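Local coordinates for enterobactin biosynthesis protein YbdZ (Escherichia coli, PDB 5JA1) that takes part in enterobactin biosynthesis, supporting the catalytic function of the synthetase EntF and being required for amino-acid adenylation in non-ribosomal peptide assembly, at residues G14-L19 and L28-C33. Numbering follows the deposited sequence.
Sequences GAFYIL and LWPQQC
Trp29 O accepts a hydrogen bond from Tyr17 N, 2.7 Å away and bent to 136° at the hydrogen, and the CA of Phe16 adds a CA-H...O contact to the same oxygen. This is a worked example of an antiparallel beta hairpin, here in the small MbtH-like fold: Trp29 N returns a bond to Tyr17 O, making Tyr17 and Trp29 a hydrogen-bonded pair. Beyond the strands, Gln31 N reaches Ala15 O at 3.0 Å, tying in the type I turn from Pro30 to Cys33. One face carries Phe16, Ile18, Leu28 and Pro30, and helix 48-58 packs against the first three. Ile18 and Leu28 lie side by side, CG1 to CD2 3.7 Å. On the other face, with CG anti to its carbonyl carbon (chi1 -62°), the Tyr17 ring reaches past the end of the partner strand toward the turn, meeting Trp29 O at its edge and bringing CE2 to 3.6 Å from Gln31 CA. Replacing Tyr17 by an alanine would probably leave Gln31 CA and Pro45 without their aromatic neighbour. Beside Tyr17, the side chain of Leu19 crosses that of Trp29, its CD1 resting 3.7 Å from Trp29 CB.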
ATOM      1  N   GLY B  14      -1.181  23.342 -17.693  1.00 27.54           N
ATOM      2  CA  GLY B  14      -2.055  22.795 -18.708  1.00 30.13           C
ATOM      3  C   GLY B  14      -3.355  23.567 -18.843  1.00 31.03           C
ATOM      4  O   GLY B  14      -3.830  24.216 -17.912  1.00 26.77           O
ATOM      5  N   ALA B  15      -3.928  23.491 -20.039  1.00 26.69           N
ATOM      6  CA  ALA B  15      -5.243  24.041 -20.328  1.00 26.45           C
ATOM      7  C   ALA B  15      -6.278  22.926 -20.273  1.00 34.30           C
ATOM      8  O   ALA B  15      -5.986  21.770 -20.587  1.00 33.11           O
ATOM      9  CB  ALA B  15      -5.267  24.718 -21.699  1.00 27.86           C
ATOM     10  N   PHE B  16      -7.494  23.280 -19.866  1.00 31.55           N
ATOM     11  CA  PHE B  16      -8.528  22.280 -19.632  1.00 32.36           C
ATOM     12  C   PHE B  16      -9.883  22.787 -20.096  1.00 33.24           C
ATOM     13  O   PHE B  16     -10.283  23.903 -19.752  1.00 37.23           O
ATOM     14  CB  PHE B  16      -8.605  21.907 -18.147  1.00 28.62           C
ATOM     15  CG  PHE B  16      -7.359  21.263 -17.619  1.00 26.97           C
ATOM     16  CD1 PHE B  16      -7.168  19.896 -17.733  1.00 25.20           C
ATOM     17  CD2 PHE B  16      -6.378  22.023 -17.004  1.00 22.94           C
ATOM     18  CE1 PHE B  16      -6.019  19.297 -17.245  1.00 21.22           C
ATOM     19  CE2 PHE B  16      -5.229  21.431 -16.514  1.00 23.58           C
ATOM     20  CZ  PHE B  16      -5.049  20.068 -16.634  1.00 21.76           C
ATOM     21  N   TYR B  17     -10.584  21.961 -20.871  1.00 23.22           N
ATOM     22  CA  TYR B  17     -12.008  22.165 -21.074  1.00 23.66           C
ATOM     23  C   TYR B  17     -12.754  21.941 -19.764  1.00 30.40           C
ATOM     24  O   TYR B  17     -12.235  21.353 -18.811  1.00 21.73           O
ATOM     25  CB  TYR B  17     -12.564  21.197 -22.121  1.00 32.23           C
ATOM     26  CG  TYR B  17     -11.991  21.309 -23.514  1.00 33.77           C
ATOM     27  CD1 TYR B  17     -12.572  22.146 -24.460  1.00 36.30           C
ATOM     28  CD2 TYR B  17     -10.896  20.547 -23.899  1.00 32.50           C
ATOM     29  CE1 TYR B  17     -12.062  22.238 -25.740  1.00 43.86           C
ATOM     30  CE2 TYR B  17     -10.379  20.634 -25.179  1.00 40.53           C
ATOM     31  CZ  TYR B  17     -10.965  21.480 -26.095  1.00 48.60           C
ATOM     32  OH  TYR B  17     -10.452  21.568 -27.369  1.00 55.68           O
ATOM     33  N   ILE B  18     -13.997  22.408 -19.725  1.00 23.62           N
ATOM     34  CA  ILE B  18     -14.932  22.065 -18.661  1.00 30.96           C
ATOM     35  C   ILE B  18     -16.159  21.456 -19.319  1.00 23.04           C
ATOM     36  O   ILE B  18     -16.868  22.134 -20.073  1.00 24.57           O
ATOM     37  CB  ILE B  18     -15.303  23.276 -17.793  1.00 27.58           C
ATOM     38  CG1 ILE B  18     -14.043  23.886 -17.178  1.00 24.34           C
ATOM     39  CG2 ILE B  18     -16.276  22.860 -16.700  1.00 23.53           C
ATOM     40  CD1 ILE B  18     -14.315  24.959 -16.147  1.00 40.97           C
ATOM     41  N   LEU B  19     -16.397  20.177 -19.049  1.00 21.67           N
ATOM     42  CA  LEU B  19     -17.457  19.412 -19.685  1.00 24.97           C
ATOM     43  C   LEU B  19     -18.596  19.163 -18.704  1.00 27.86           C
ATOM     44  O   LEU B  19     -18.442  19.305 -17.488  1.00 31.35           O
ATOM     45  CB  LEU B  19     -16.919  18.081 -20.218  1.00 21.93           C
ATOM     46  CG  LEU B  19     -15.607  18.145 -21.010  1.00 20.64           C
ATOM     47  CD1 LEU B  19     -15.243  16.768 -21.536  1.00 19.81           C
ATOM     48  CD2 LEU B  19     -15.691  19.153 -22.147  1.00 22.26           C
ATOM     49  N   LEU B  28     -13.252  18.249 -15.837  1.00 18.45           N
ATOM     50  CA  LEU B  28     -12.194  18.875 -16.611  1.00 18.82           C
ATOM     51  C   LEU B  28     -11.673  17.888 -17.646  1.00 18.34           C
ATOM     52  O   LEU B  28     -11.623  16.678 -17.408  1.00 17.53           O
ATOM     53  CB  LEU B  28     -11.052  19.327 -15.703  1.00 19.10           C
ATOM     54  CG  LEU B  28     -11.398  20.268 -14.549  1.00 19.74           C
ATOM     55  CD1 LEU B  28     -10.144  20.619 -13.762  1.00 20.25           C
ATOM     56  CD2 LEU B  28     -12.086  21.523 -15.063  1.00 20.93           C
ATOM     57  N   TRP B  29     -11.297  18.409 -18.810  1.00 26.86           N
ATOM     58  CA  TRP B  29     -10.687  17.576 -19.830  1.00 26.74           C
ATOM     59  C   TRP B  29      -9.472  18.304 -20.393  1.00 25.49           C
ATOM     60  O   TRP B  29      -9.586  19.472 -20.806  1.00 20.77           O
ATOM     61  CB  TRP B  29     -11.665  17.221 -20.954  1.00 19.09           C
ATOM     62  CG  TRP B  29     -11.178  16.067 -21.769  1.00 18.76           C
ATOM     63  CD1 TRP B  29     -10.674  16.113 -23.037  1.00 24.93           C
ATOM     64  CD2 TRP B  29     -11.117  14.695 -21.361  1.00 21.28           C
ATOM     65  NE1 TRP B  29     -10.318  14.851 -23.448  1.00 25.08           N
ATOM     66  CE2 TRP B  29     -10.578  13.963 -22.437  1.00 24.80           C
ATOM     67  CE3 TRP B  29     -11.473  14.015 -20.192  1.00 21.56           C
ATOM     68  CZ2 TRP B  29     -10.387  12.583 -22.381  1.00 17.71           C
ATOM     69  CZ3 TRP B  29     -11.281  12.643 -20.137  1.00 16.75           C
ATOM     70  CH2 TRP B  29     -10.744  11.943 -21.225  1.00 17.19           C
ATOM     71  N   PRO B  30      -8.307  17.662 -20.421  1.00 21.98           N
ATOM     72  CA  PRO B  30      -7.108  18.334 -20.931  1.00 26.82           C
ATOM     73  C   PRO B  30      -7.238  18.641 -22.415  1.00 28.19           C
ATOM     74  O   PRO B  30      -7.756  17.837 -23.193  1.00 20.89           O
ATOM     75  CB  PRO B  30      -5.989  17.322 -20.655  1.00 31.07           C
ATOM     76  CG  PRO B  30      -6.681  16.006 -20.564  1.00 26.20           C
ATOM     77  CD  PRO B  30      -8.041  16.277 -20.001  1.00 18.55           C
ATOM     78  N   GLN B  31      -6.762  19.829 -22.793  1.00 31.93           N
ATOM     79  CA  GLN B  31      -6.906  20.300 -24.167  1.00 26.83           C
ATOM     80  C   GLN B  31      -6.276  19.340 -25.169  1.00 30.47           C
ATOM     81  O   GLN B  31      -6.755  19.226 -26.303  1.00 34.50           O
ATOM     82  CB  GLN B  31      -6.287  21.693 -24.297  1.00 25.29           C
ATOM     83  CG  GLN B  31      -6.455  22.342 -25.660  1.00 39.02           C
ATOM     84  CD  GLN B  31      -5.724  23.665 -25.765  1.00 48.88           C
ATOM     85  OE1 GLN B  31      -4.893  23.995 -24.918  1.00 47.83           O
ATOM     86  NE2 GLN B  31      -6.030  24.434 -26.804  1.00 54.95           N
ATOM     87  N   GLN B  32      -5.225  18.629 -24.769  1.00 23.02           N
ATOM     88  CA  GLN B  32      -4.458  17.800 -25.691  1.00 23.23           C
ATOM     89  C   GLN B  32      -5.082  16.435 -25.949  1.00 42.49           C
ATOM     90  O   GLN B  32      -4.513  15.653 -26.719  1.00 42.70           O
ATOM     91  CB  GLN B  32      -3.032  17.617 -25.160  1.00 23.43           C
ATOM     92  CG  GLN B  32      -2.933  16.860 -23.842  1.00 22.38           C
ATOM     93  CD  GLN B  32      -3.159  17.742 -22.630  1.00 34.57           C
ATOM     94  OE1 GLN B  32      -3.782  18.801 -22.719  1.00 39.22           O
ATOM     95  NE2 GLN B  32      -2.650  17.307 -21.483  1.00 38.05           N
ATOM     96  N   CYS B  33      -6.225  16.125 -25.347  1.00 35.79           N
ATOM     97  CA  CYS B  33      -6.832  14.809 -25.474  1.00 37.70           C
ATOM     98  C   CYS B  33      -8.138  14.890 -26.256  1.00 34.80           C
ATOM     99  O   CYS B  33      -8.839  15.906 -26.226  1.00 28.84           O
ATOM    100  CB  CYS B  33      -7.085  14.188 -24.097  1.00 41.93           C
ATOM    101  SG  CYS B  33      -5.582  13.957 -23.121  1.00 54.72           S
TER